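Local coordinates for protein orotidine 5'-phosphate decarboxylase (Pyrococcus horikoshii, PDB 2CZF) that probably catalyses the decarboxylation of orotidine 5'-monophosphate to UMP, the closing step of de novo UMP biosynthesis, working as a homodimer, at residues M1-L6 and A179-V184; G135-G140 and L160-G165; D62-N67 and R90-A95; M104-S109 and R123-A128. One frame throughout, in Å; residues are numbered along the deposited sequence.

Contact 1 of 4, residues M1-L6 and A179-V184; sequences MIVLAL and ADYIIV. With XMP (xanthosine-5'-monophosphate), chain C.
The Tyr181 ring is met obliquely by the chain of Met1, which runs alongside with the same heading. Met1 SD is 4.5 Å from the centroid of the Tyr181 ring and 37° off its normal, an oblique Met-aromatic contact. Met1 CB touches the same ring, 3.7 Å from Tyr181 CD2, and the bend at chi3 (81°) brings Met1 CE against CE2 and OH of the phenol. Two residues along the chain, Val3 CG2 also approaches the ring obliquely, 4.0 Å from Tyr181 CD2. A serine in place of Tyr181 has no ring, which would probably leave the Met1 thioether without its aromatic mate and thin the packing by Val3 CG2 where CD2 had been. Further along, Val3 runs beside Ile183, its CB 3.8 Å from Ile183 CG1. On the other face of the sheet Ile2 and Ile182 pack against Ile201 and Ile205 of helix 194-205. Between the faces, four backbone bonds alternate in parallel register: Ile182 N to Met1 O, Val3 N to Ile182 O, Val184 N to Val3 O and Ala5 N to Val184 O. The last, 2.8 Å from Ala5 N to Val184 O, is nearly straight at the hydrogen, but its donor stands 43° out of the Val184 carbonyl plane. This pairing of first and eighth strands closes the TIM barrel. At its C-terminal end Ala5 CB is 3.3 Å from O3' of xanthosine monophosphate, and Ile183 CG2 is 3.8 Å from its C4'. The chemistry is divided: amides fix register, while Val3, Ile183 and Ala5 line the interior, the last two at the ribose.

Contact 2 of 4, residues G135-G140 and L160-G165; sequences GVIAPG and LAPGIG. With XMP (xanthosine-5'-monophosphate), chain C.
Ile137 sets CG1 anti to its own carbonyl carbon (chi1 -66°), which leaves CG2 to meet the Pro162 ring, 3.7 Å from Pro162 CD. The second torsion, -76°, places Ile137 CD1 4.1 Å from Leu160 CB, the two side chains crossing at a slant. These side chains ride on a parallel pair of neighbouring barrel strands, the two ends of the beta-alpha-beta unit that crosses through helix 143-152. Leu160 N gives its hydrogen to Val136 O, and Ala138 N to Leu160 O. Beyond the strands the pairing continues in the loops, where Gly140 N reaches Pro162 O at 3.0 Å in a bond of 165° at the hydrogen. Packing there is close: Ala161 CB lies 3.2 Å from Ala138 O, and a side chain on Gly140 would run tightly into Ala161 CB and Ile164 CD1. Pro162, a substrate-binding residue, then meets the ligand through ring carbons, its CB 3.1 Å from O4' and its CG 3.7 Å from N3 of xanthosine monophosphate. Ile137 CG2 reaches O2 of the xanthine base. The contact therefore offers the nucleotide an apolar wall, with the Pro162 carbonyl turned to hold the neighbouring loop.

Contact 3 of 4, residues D62-N67 and R90-A95; sequences DIPNTN and RDSVMA. With XMP (xanthosine-5'-monophosphate), chain D.
Ser92 OG donates to Asp62 O at 2.9 Å, lying in the carbonyl plane, and so joins the start of helix 90-97 to the loop that leads from a TIM-barrel strand into helix 64-76. Its first torsion (-73°) puts OG beside its own backbone N, where it reaches Asp62 O. A second bond runs from Asn67 ND2 to Ser92 O, 3.1 Å long. The acceptor is only 8° out of the Asn67 amide plane, but the donor stands 53° above the Ser92 carbonyl plane. Pro64 packs beside the serine bond, its CD 3.4 Å from Ser92 OG and its CG 3.5 Å from Asp91 CG, and Pro64 O is 3.5 Å from Ala95 CB. In the next shell, Asn67 OD1 accepts Asp62 N at 2.9 Å, so one amide grips both the loop and the other helix. Replacing Asn67 by an alanine removes that amide and would probably leave Asp62 N and Ser92 O without these mates, with the Ser92 OG bond and Pro64 still tying loop to helix. Asp62 OD1 in turn holds Ile63 N through its anti lone pair, while OD2 forms a salt bridge with Lys59 of the second subunit. Asp91 OD1 accepts Gly112 N of that subunit too. The substrate site is shared across the dimer: the second subunit hydrogen-bonds the xanthosine monophosphate, and this chain adds Ile63, whose CD1 is 3.4 Å from C4 of the base.

Contact 4 of 4, residues M104-S109 and R123-A128; sequences MVVEMS and RFIEVA. With XMP (xanthosine-5'-monophosphate), chain C.
Val106 meets helix 121-131 at every side-chain carbon. Its CB is 3.8 Å from Phe124 CB, the two side chains passing alongside with opposed headings. From there CG1, placed anti to the carbonyl carbon (chi1 -56°), lies 3.9 Å from Phe124 O. The other branch, CG2, comes 4.2 Å from Ile125 CG1. The backbone oxygen of Val106 lies in plane at the edge of the Phe124 ring, 3.6 Å from CD2, and is hydrogen-bonded by Thr121 OG1. Phe124 also meets Phe116 of the second subunit edge-to-face, which ties this packing to the dimer interface. Two residues earlier, near the strand's end, Met104 covers the next helical turn: SD is 3.9 Å from Ala128 CA, and the bend at chi3 (70°) leaves CE 3.9 Å from Val127 CG1, the methionine roughly perpendicular to the valine. Further on, the segment enters the substrate site, where Ser109 OG donates to O6 of xanthosine monophosphate at 2.8 Å and Ser109 N adds a second bond to the same oxygen. Such apolar packing of a strand end and its loop on the next helix, with a ligand-binding serine further along, fits the beta-alpha-beta units of a TIM barrel.

From the N terminus, residues 1-6 open contact 1, which closes only at 179-184 and so encloses the other three. Within that span contact 3 closes first (62-67 with 90-95), then contact 4 (104-109 with 123-128), then contact 2 (135-140 with 160-165); these three follow in series and none cross. Contact 1 seals the barrel between its first and last strands. Contacts 1 and 2 touch through the neighbouring strands 158-161 and 181-184, contacts 2 and 4 through strands 101-105 and 135-137. Contact 3 lies outside the sheet; it touches contact 4 through Arg90 on Val127 and Val93 on Met104, although their centres are about 16 Å apart, and both reach the second subunit.

Contact 1 of 4, residues M1-L6 and A179-V184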
# COMPACT_ATOMS: atom_id res chain seq x y z
N MET A 1 19.95 -16.40 -8.39
CA MET A 1 18.65 -16.10 -9.04
C MET A 1 18.30 -14.61 -8.87
O MET A 1 18.03 -14.12 -7.78
CB MET A 1 17.58 -17.00 -8.44
CG MET A 1 17.86 -18.48 -8.64
SD MET A 1 16.43 -19.35 -8.08
CE MET A 1 15.39 -19.17 -9.53
N ILE A 2 18.34 -13.90 -9.99
CA ILE A 2 18.11 -12.46 -10.05
C ILE A 2 16.69 -11.93 -10.26
O ILE A 2 15.93 -12.44 -11.09
CB ILE A 2 19.01 -11.85 -11.15
CG1 ILE A 2 20.48 -12.17 -10.86
CG2 ILE A 2 18.77 -10.34 -11.25
CD1 ILE A 2 21.44 -11.67 -11.93
N VAL A 3 16.34 -10.89 -9.52
CA VAL A 3 15.03 -10.26 -9.68
C VAL A 3 15.26 -8.84 -10.19
O VAL A 3 15.92 -8.04 -9.53
CB VAL A 3 14.25 -10.17 -8.34
CG1 VAL A 3 12.92 -9.44 -8.57
CG2 VAL A 3 13.98 -11.55 -7.78
N LEU A 4 14.72 -8.54 -11.36
CA LEU A 4 14.89 -7.21 -11.95
C LEU A 4 13.81 -6.24 -11.46
O LEU A 4 12.62 -6.48 -11.64
CB LEU A 4 14.81 -7.29 -13.48
CG LEU A 4 14.91 -5.94 -14.22
CD1 LEU A 4 16.33 -5.41 -14.10
CD2 LEU A 4 14.55 -6.13 -15.69
N ALA A 5 14.26 -5.17 -10.82
CA ALA A 5 13.35 -4.14 -10.32
C ALA A 5 13.14 -3.19 -11.49
O ALA A 5 13.92 -2.26 -11.70
CB ALA A 5 13.98 -3.41 -9.15
N LEU A 6 12.08 -3.43 -12.26
CA LEU A 6 11.81 -2.62 -13.43
C LEU A 6 11.28 -1.24 -13.08
O LEU A 6 10.17 -0.89 -13.47
CB LEU A 6 10.84 -3.34 -14.36
CG LEU A 6 10.82 -2.87 -15.81
CD1 LEU A 6 12.23 -2.90 -16.39
CD2 LEU A 6 9.89 -3.76 -16.62
N ALA A 179 20.65 -14.97 0.88
CA ALA A 179 19.63 -14.49 -0.04
C ALA A 179 19.42 -15.49 -1.16
O ALA A 179 20.39 -15.92 -1.81
CB ALA A 179 20.03 -13.13 -0.62
N ASP A 180 18.17 -15.90 -1.40
CA ASP A 180 17.91 -16.85 -2.48
C ASP A 180 17.79 -16.07 -3.78
O ASP A 180 18.09 -16.58 -4.86
CB ASP A 180 16.61 -17.62 -2.26
CG ASP A 180 16.67 -18.54 -1.07
OD1 ASP A 180 16.31 -18.09 0.04
OD2 ASP A 180 17.11 -19.70 -1.23
N TYR A 181 17.34 -14.82 -3.67
CA TYR A 181 17.16 -13.93 -4.81
C TYR A 181 17.72 -12.56 -4.47
O TYR A 181 17.55 -12.08 -3.34
CB TYR A 181 15.67 -13.74 -5.14
CG TYR A 181 14.93 -14.99 -5.50
CD1 TYR A 181 14.46 -15.87 -4.52
CD2 TYR A 181 14.70 -15.32 -6.84
CE1 TYR A 181 13.78 -17.05 -4.87
CE2 TYR A 181 14.03 -16.48 -7.20
CZ TYR A 181 13.57 -17.34 -6.22
OH TYR A 181 12.91 -18.49 -6.60
N ILE A 182 18.41 -11.92 -5.41
CA ILE A 182 18.89 -10.57 -5.15
C ILE A 182 18.07 -9.72 -6.08
O ILE A 182 17.88 -10.07 -7.25
CB ILE A 182 20.41 -10.37 -5.43
CG1 ILE A 182 20.75 -10.80 -6.85
CG2 ILE A 182 21.24 -11.08 -4.37
CD1 ILE A 182 22.10 -10.30 -7.32
N ILE A 183 17.54 -8.62 -5.56
CA ILE A 183 16.71 -7.72 -6.34
C ILE A 183 17.58 -6.56 -6.80
O ILE A 183 18.07 -5.80 -5.97
CB ILE A 183 15.53 -7.18 -5.50
CG1 ILE A 183 14.66 -8.35 -5.04
CG2 ILE A 183 14.67 -6.22 -6.33
CD1 ILE A 183 13.52 -7.94 -4.13
N VAL A 184 17.76 -6.45 -8.11
CA VAL A 184 18.59 -5.37 -8.66
C VAL A 184 17.81 -4.52 -9.64
O VAL A 184 17.08 -5.04 -10.48
CB VAL A 184 19.83 -5.93 -9.40
CG1 VAL A 184 20.65 -4.77 -9.96
CG2 VAL A 184 20.67 -6.77 -8.45
P XMP C . 18.23 -0.13 -6.47
O1P XMP C . 19.05 0.72 -5.57
O2P XMP C . 19.10 -1.29 -7.18
O5' XMP C . 17.02 -0.88 -5.72
O3P XMP C . 17.56 0.71 -7.67
C5' XMP C . 16.53 -2.12 -6.24
C4' XMP C . 15.17 -2.47 -5.65
O4' XMP C . 15.25 -2.34 -4.22
C1' XMP C . 14.10 -1.58 -3.81
N9 XMP C . 14.30 -1.04 -2.45
C4 XMP C . 13.69 -1.48 -1.36
N3 XMP C . 12.75 -2.51 -1.14
N1 XMP C . 12.73 -1.98 1.21
C2 XMP C . 12.28 -2.76 0.14
O2 XMP C . 11.47 -3.67 0.34
C6 XMP C . 13.67 -0.96 0.99
O6 XMP C . 14.05 -0.26 1.94
C5 XMP C . 14.14 -0.71 -0.29
N7 XMP C . 15.01 0.17 -0.79
C8 XMP C . 15.10 -0.03 -2.10
C2' XMP C . 14.03 -0.51 -4.90
O2' XMP C . 12.74 0.10 -4.88
C3' XMP C . 14.12 -1.44 -6.11
O3' XMP C . 12.87 -2.09 -6.32

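Contact 2 of 4, residues G135-G140 and L160-G165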
# COMPACT_ATOMS: atom_id res chain seq x y z
N GLY A 135 8.23 -16.33 0.58
CA GLY A 135 9.46 -15.69 1.02
C GLY A 135 9.30 -14.41 1.82
O GLY A 135 8.19 -13.99 2.12
N VAL A 136 10.43 -13.82 2.21
CA VAL A 136 10.40 -12.56 2.93
C VAL A 136 11.48 -11.67 2.33
O VAL A 136 12.46 -12.16 1.76
CB VAL A 136 10.66 -12.70 4.47
CG1 VAL A 136 9.73 -13.79 5.07
CG2 VAL A 136 12.14 -12.98 4.75
N ILE A 137 11.29 -10.37 2.43
CA ILE A 137 12.28 -9.42 1.92
C ILE A 137 13.27 -9.14 3.03
O ILE A 137 12.89 -9.05 4.20
CB ILE A 137 11.64 -8.06 1.53
CG1 ILE A 137 10.69 -8.23 0.34
CG2 ILE A 137 12.75 -7.06 1.21
CD1 ILE A 137 11.38 -8.38 -1.00
N ALA A 138 14.54 -8.99 2.68
CA ALA A 138 15.57 -8.70 3.65
C ALA A 138 16.57 -7.73 3.02
O ALA A 138 17.36 -8.12 2.16
CB ALA A 138 16.28 -9.99 4.07
N PRO A 139 16.55 -6.46 3.44
CA PRO A 139 17.49 -5.49 2.86
C PRO A 139 18.89 -6.09 2.91
O PRO A 139 19.35 -6.50 3.97
CB PRO A 139 17.34 -4.27 3.77
CG PRO A 139 16.91 -4.88 5.10
CD PRO A 139 15.90 -5.91 4.65
N GLY A 140 19.55 -6.16 1.76
CA GLY A 140 20.86 -6.76 1.71
C GLY A 140 22.03 -5.80 1.65
O GLY A 140 23.15 -6.20 1.28
N LEU A 160 14.56 -12.72 -0.37
CA LEU A 160 14.84 -11.92 -1.56
C LEU A 160 15.43 -10.62 -1.02
O LEU A 160 14.86 -9.99 -0.11
CB LEU A 160 13.55 -11.65 -2.34
CG LEU A 160 12.74 -12.86 -2.84
CD1 LEU A 160 11.78 -13.35 -1.73
CD2 LEU A 160 11.91 -12.43 -4.07
N ALA A 161 16.58 -10.22 -1.57
CA ALA A 161 17.27 -9.04 -1.08
C ALA A 161 17.52 -7.87 -2.03
O ALA A 161 18.24 -8.01 -3.02
CB ALA A 161 18.60 -9.46 -0.44
N PRO A 162 16.91 -6.71 -1.75
CA PRO A 162 17.08 -5.51 -2.56
C PRO A 162 18.24 -4.71 -1.95
O PRO A 162 18.80 -5.11 -0.92
CB PRO A 162 15.75 -4.80 -2.40
CG PRO A 162 15.39 -5.11 -0.98
CD PRO A 162 15.74 -6.58 -0.86
N GLY A 163 18.62 -3.60 -2.57
CA GLY A 163 19.71 -2.81 -2.03
C GLY A 163 21.06 -3.50 -2.05
O GLY A 163 21.83 -3.47 -1.08
N ILE A 164 21.35 -4.16 -3.17
CA ILE A 164 22.63 -4.83 -3.33
C ILE A 164 23.62 -3.78 -3.83
O ILE A 164 23.32 -3.04 -4.77
CB ILE A 164 22.53 -5.98 -4.35
CG1 ILE A 164 21.51 -7.02 -3.84
CG2 ILE A 164 23.88 -6.63 -4.55
CD1 ILE A 164 21.81 -7.55 -2.44
N GLY A 165 24.77 -3.71 -3.17
CA GLY A 165 25.80 -2.75 -3.55
C GLY A 165 26.31 -2.92 -4.97
O GLY A 165 26.26 -4.00 -5.53
P XMP C . 18.23 -0.13 -6.47
O1P XMP C . 19.05 0.72 -5.57
O2P XMP C . 19.10 -1.29 -7.18
O5' XMP C . 17.02 -0.88 -5.72
O3P XMP C . 17.56 0.71 -7.67
C5' XMP C . 16.53 -2.12 -6.24
C4' XMP C . 15.17 -2.47 -5.65
O4' XMP C . 15.25 -2.34 -4.22
C1' XMP C . 14.10 -1.58 -3.81
N9 XMP C . 14.30 -1.04 -2.45
C4 XMP C . 13.69 -1.48 -1.36
N3 XMP C . 12.75 -2.51 -1.14
N1 XMP C . 12.73 -1.98 1.21
C2 XMP C . 12.28 -2.76 0.14
O2 XMP C . 11.47 -3.67 0.34
C6 XMP C . 13.67 -0.96 0.99
O6 XMP C . 14.05 -0.26 1.94
C5 XMP C . 14.14 -0.71 -0.29
N7 XMP C . 15.01 0.17 -0.79
C8 XMP C . 15.10 -0.03 -2.10
C2' XMP C . 14.03 -0.51 -4.90
O2' XMP C . 12.74 0.10 -4.88
C3' XMP C . 14.12 -1.44 -6.11
O3' XMP C . 12.87 -2.09 -6.32
O HOH W 1 25.15 -5.24 -1.21

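Contact 3 of 4, residues D62-N67 and R90-A95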
# COMPACT_ATOMS: atom_id res chain seq x y z
N ASP A 62 -3.81 -3.08 3.95
CA ASP A 62 -5.18 -2.65 4.18
C ASP A 62 -5.92 -3.76 4.89
O ASP A 62 -5.33 -4.77 5.27
CB ASP A 62 -5.87 -2.33 2.87
CG ASP A 62 -6.89 -1.20 3.01
OD1 ASP A 62 -7.75 -1.27 3.92
OD2 ASP A 62 -6.83 -0.24 2.20
N ILE A 63 -7.22 -3.56 5.09
CA ILE A 63 -8.04 -4.56 5.74
C ILE A 63 -8.15 -5.78 4.84
O ILE A 63 -7.95 -5.68 3.63
CB ILE A 63 -9.44 -4.02 6.05
CG1 ILE A 63 -10.21 -3.75 4.75
CG2 ILE A 63 -9.31 -2.73 6.87
CD1 ILE A 63 -11.64 -3.32 4.99
N PRO A 64 -8.51 -6.94 5.41
CA PRO A 64 -8.63 -8.17 4.63
C PRO A 64 -9.41 -8.12 3.33
O PRO A 64 -8.90 -8.53 2.29
CB PRO A 64 -9.23 -9.15 5.64
CG PRO A 64 -8.60 -8.70 6.92
CD PRO A 64 -8.77 -7.19 6.84
N ASN A 65 -10.64 -7.61 3.34
CA ASN A 65 -11.40 -7.62 2.10
C ASN A 65 -10.82 -6.73 1.02
O ASN A 65 -10.93 -7.04 -0.17
CB ASN A 65 -12.87 -7.26 2.32
CG ASN A 65 -13.72 -7.54 1.09
OD1 ASN A 65 -13.42 -8.46 0.32
ND2 ASN A 65 -14.79 -6.77 0.91
N THR A 66 -10.21 -5.62 1.41
CA THR A 66 -9.62 -4.74 0.41
C THR A 66 -8.31 -5.37 -0.07
O THR A 66 -7.99 -5.29 -1.26
CB THR A 66 -9.38 -3.32 0.98
OG1 THR A 66 -10.64 -2.77 1.41
CG2 THR A 66 -8.78 -2.42 -0.08
N ASN A 67 -7.55 -5.99 0.83
CA ASN A 67 -6.30 -6.64 0.40
C ASN A 67 -6.70 -7.72 -0.62
O ASN A 67 -6.07 -7.86 -1.67
CB ASN A 67 -5.56 -7.30 1.57
CG ASN A 67 -4.50 -6.39 2.21
OD1 ASN A 67 -4.48 -5.17 2.01
ND2 ASN A 67 -3.61 -6.99 2.98
N ARG A 90 -2.28 -10.87 10.63
CA ARG A 90 -2.37 -12.13 9.90
C ARG A 90 -3.60 -12.27 9.00
O ARG A 90 -3.50 -12.83 7.91
CB ARG A 90 -2.31 -13.29 10.88
CG ARG A 90 -1.03 -13.32 11.67
CD ARG A 90 -1.05 -14.46 12.68
NE ARG A 90 -0.00 -14.30 13.68
CZ ARG A 90 0.79 -15.28 14.09
NH1 ARG A 90 0.64 -16.51 13.58
NH2 ARG A 90 1.71 -15.05 15.01
N ASP A 91 -4.76 -11.79 9.43
CA ASP A 91 -5.93 -11.93 8.57
C ASP A 91 -5.70 -11.22 7.24
O ASP A 91 -6.10 -11.72 6.19
CB ASP A 91 -7.21 -11.43 9.27
CG ASP A 91 -7.10 -10.01 9.81
OD1 ASP A 91 -8.11 -9.53 10.38
OD2 ASP A 91 -6.03 -9.37 9.67
N SER A 92 -5.03 -10.07 7.27
CA SER A 92 -4.76 -9.32 6.05
C SER A 92 -3.74 -10.02 5.14
O SER A 92 -3.81 -9.92 3.91
CB SER A 92 -4.30 -7.91 6.41
OG SER A 92 -5.41 -7.16 6.89
N VAL A 93 -2.81 -10.75 5.75
CA VAL A 93 -1.82 -11.48 4.98
C VAL A 93 -2.50 -12.70 4.37
O VAL A 93 -2.35 -12.97 3.17
CB VAL A 93 -0.66 -11.97 5.87
CG1 VAL A 93 0.27 -12.87 5.06
CG2 VAL A 93 0.11 -10.79 6.44
N MET A 94 -3.27 -13.43 5.17
CA MET A 94 -3.92 -14.63 4.69
C MET A 94 -4.93 -14.35 3.57
O MET A 94 -5.14 -15.20 2.71
CB MET A 94 -4.60 -15.38 5.85
CG MET A 94 -3.62 -15.88 6.92
SD MET A 94 -2.47 -17.15 6.29
CE MET A 94 -3.62 -18.52 6.06
N ALA A 95 -5.54 -13.17 3.59
CA ALA A 95 -6.52 -12.79 2.58
C ALA A 95 -5.88 -12.74 1.20
O ALA A 95 -6.53 -13.00 0.19
CB ALA A 95 -7.12 -11.43 2.92
P XMP D . -18.62 0.83 4.59
O1P XMP D . -18.94 -0.26 5.54
O2P XMP D . -19.42 2.19 4.94
O5' XMP D . -17.04 1.14 4.61
O3P XMP D . -19.01 0.46 3.07
C5' XMP D . -16.43 2.34 4.12
C4' XMP D . -14.92 2.16 4.29
O4' XMP D . -14.65 1.58 5.57
C1' XMP D . -13.61 0.60 5.43
N9 XMP D . -14.17 -0.75 5.71
C4 XMP D . -13.86 -1.47 6.78
N3 XMP D . -13.00 -1.25 7.86
N1 XMP D . -13.61 -3.40 8.78
C2 XMP D . -12.86 -2.21 8.86
O2 XMP D . -12.07 -2.03 9.79
C6 XMP D . -14.47 -3.61 7.70
O6 XMP D . -15.13 -4.65 7.64
C5 XMP D . -14.60 -2.66 6.70
N7 XMP D . -15.31 -2.59 5.58
C8 XMP D . -15.05 -1.43 4.98
C2' XMP D . -13.10 0.73 3.99
O2' XMP D . -12.13 1.77 3.92
C3' XMP D . -14.39 1.14 3.28
O3' XMP D . -14.05 1.83 2.07

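Contact 4 of 4, residues M104-S109 and R123-A128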
# COMPACT_ATOMS: atom_id res chain seq x y z
N MET A 104 6.47 -11.61 2.36
CA MET A 104 6.18 -10.73 3.48
C MET A 104 7.30 -9.78 3.84
O MET A 104 8.48 -10.13 3.76
CB MET A 104 5.80 -11.56 4.72
CG MET A 104 4.53 -12.41 4.54
SD MET A 104 4.35 -13.61 5.87
CE MET A 104 3.99 -12.60 7.27
N VAL A 105 6.92 -8.57 4.24
CA VAL A 105 7.89 -7.55 4.66
C VAL A 105 8.13 -7.69 6.17
O VAL A 105 7.23 -7.47 6.96
CB VAL A 105 7.36 -6.14 4.38
CG1 VAL A 105 8.27 -5.10 5.01
CG2 VAL A 105 7.24 -5.94 2.88
N VAL A 106 9.36 -8.05 6.57
CA VAL A 106 9.68 -8.20 7.98
C VAL A 106 10.69 -7.17 8.49
O VAL A 106 10.88 -7.02 9.69
CB VAL A 106 10.21 -9.63 8.29
CG1 VAL A 106 9.19 -10.67 7.83
CG2 VAL A 106 11.55 -9.85 7.61
N GLU A 107 11.32 -6.45 7.57
CA GLU A 107 12.33 -5.43 7.89
C GLU A 107 12.51 -4.46 6.72
O GLU A 107 12.36 -4.86 5.57
CB GLU A 107 13.67 -6.10 8.21
CG GLU A 107 14.81 -5.11 8.45
CD GLU A 107 16.07 -5.81 8.93
OE1 GLU A 107 15.98 -6.62 9.87
OE2 GLU A 107 17.16 -5.55 8.37
N MET A 108 12.84 -3.20 7.00
CA MET A 108 13.01 -2.22 5.93
C MET A 108 14.33 -1.44 6.06
O MET A 108 14.93 -1.42 7.14
CB MET A 108 11.80 -1.28 5.88
CG MET A 108 10.50 -2.03 5.55
SD MET A 108 9.12 -0.93 5.22
CE MET A 108 9.55 -0.34 3.55
N SER A 109 14.79 -0.81 4.99
CA SER A 109 16.09 -0.14 5.07
C SER A 109 16.16 1.38 5.12
O SER A 109 17.26 1.92 5.17
CB SER A 109 16.98 -0.64 3.92
OG SER A 109 16.70 0.03 2.71
N ARG A 123 9.66 -10.37 15.71
CA ARG A 123 8.28 -10.82 15.82
C ARG A 123 7.67 -11.08 14.45
O ARG A 123 6.90 -12.02 14.28
CB ARG A 123 7.46 -9.80 16.62
CG ARG A 123 7.92 -9.70 18.09
CD ARG A 123 7.03 -8.78 18.89
NE ARG A 123 5.64 -9.22 18.84
CZ ARG A 123 4.60 -8.47 19.19
NH1 ARG A 123 4.78 -7.23 19.64
NH2 ARG A 123 3.37 -8.96 19.09
N PHE A 124 8.03 -10.26 13.46
CA PHE A 124 7.50 -10.46 12.12
C PHE A 124 8.03 -11.76 11.51
O PHE A 124 7.32 -12.43 10.75
CB PHE A 124 7.83 -9.27 11.20
CG PHE A 124 7.13 -8.00 11.59
CD1 PHE A 124 5.88 -8.04 12.20
CD2 PHE A 124 7.72 -6.76 11.35
CE1 PHE A 124 5.22 -6.86 12.57
CE2 PHE A 124 7.08 -5.57 11.71
CZ PHE A 124 5.82 -5.62 12.33
N ILE A 125 9.27 -12.10 11.84
CA ILE A 125 9.89 -13.30 11.31
C ILE A 125 9.10 -14.49 11.83
O ILE A 125 8.81 -15.43 11.09
CB ILE A 125 11.39 -13.40 11.73
CG1 ILE A 125 12.20 -12.30 11.02
CG2 ILE A 125 11.92 -14.79 11.39
CD1 ILE A 125 13.66 -12.18 11.47
N GLU A 126 8.73 -14.45 13.10
CA GLU A 126 7.96 -15.53 13.69
C GLU A 126 6.58 -15.64 13.07
O GLU A 126 6.05 -16.75 12.92
CB GLU A 126 7.86 -15.36 15.21
CG GLU A 126 9.22 -15.48 15.89
CD GLU A 126 9.99 -16.73 15.47
OE1 GLU A 126 11.24 -16.66 15.37
OE2 GLU A 126 9.34 -17.78 15.23
N VAL A 127 5.98 -14.51 12.70
CA VAL A 127 4.69 -14.57 12.03
C VAL A 127 4.95 -15.25 10.69
O VAL A 127 4.20 -16.13 10.28
CB VAL A 127 4.10 -13.16 11.76
CG1 VAL A 127 2.84 -13.28 10.90
CG2 VAL A 127 3.76 -12.47 13.08
N ALA A 128 6.03 -14.86 10.01
CA ALA A 128 6.35 -15.44 8.71
C ALA A 128 6.56 -16.94 8.85
O ALA A 128 6.13 -17.73 8.00
CB ALA A 128 7.62 -14.78 8.12
P XMP C . 18.23 -0.13 -6.47
O1P XMP C . 19.05 0.72 -5.57
O2P XMP C . 19.10 -1.29 -7.18
O5' XMP C . 17.02 -0.88 -5.72
O3P XMP C . 17.56 0.71 -7.67
C5' XMP C . 16.53 -2.12 -6.24
C4' XMP C . 15.17 -2.47 -5.65
O4' XMP C . 15.25 -2.34 -4.22
C1' XMP C . 14.10 -1.58 -3.81
N9 XMP C . 14.30 -1.04 -2.45
C4 XMP C . 13.69 -1.48 -1.36
N3 XMP C . 12.75 -2.51 -1.14
N1 XMP C . 12.73 -1.98 1.21
C2 XMP C . 12.28 -2.76 0.14
O2 XMP C . 11.47 -3.67 0.34
C6 XMP C . 13.67 -0.96 0.99
O6 XMP C . 14.05 -0.26 1.94
C5 XMP C . 14.14 -0.71 -0.29
N7 XMP C . 15.01 0.17 -0.79
C8 XMP C . 15.10 -0.03 -2.10
C2' XMP C . 14.03 -0.51 -4.90
O2' XMP C . 12.74 0.10 -4.88
C3' XMP C . 14.12 -1.44 -6.11
O3' XMP C . 12.87 -2.09 -6.32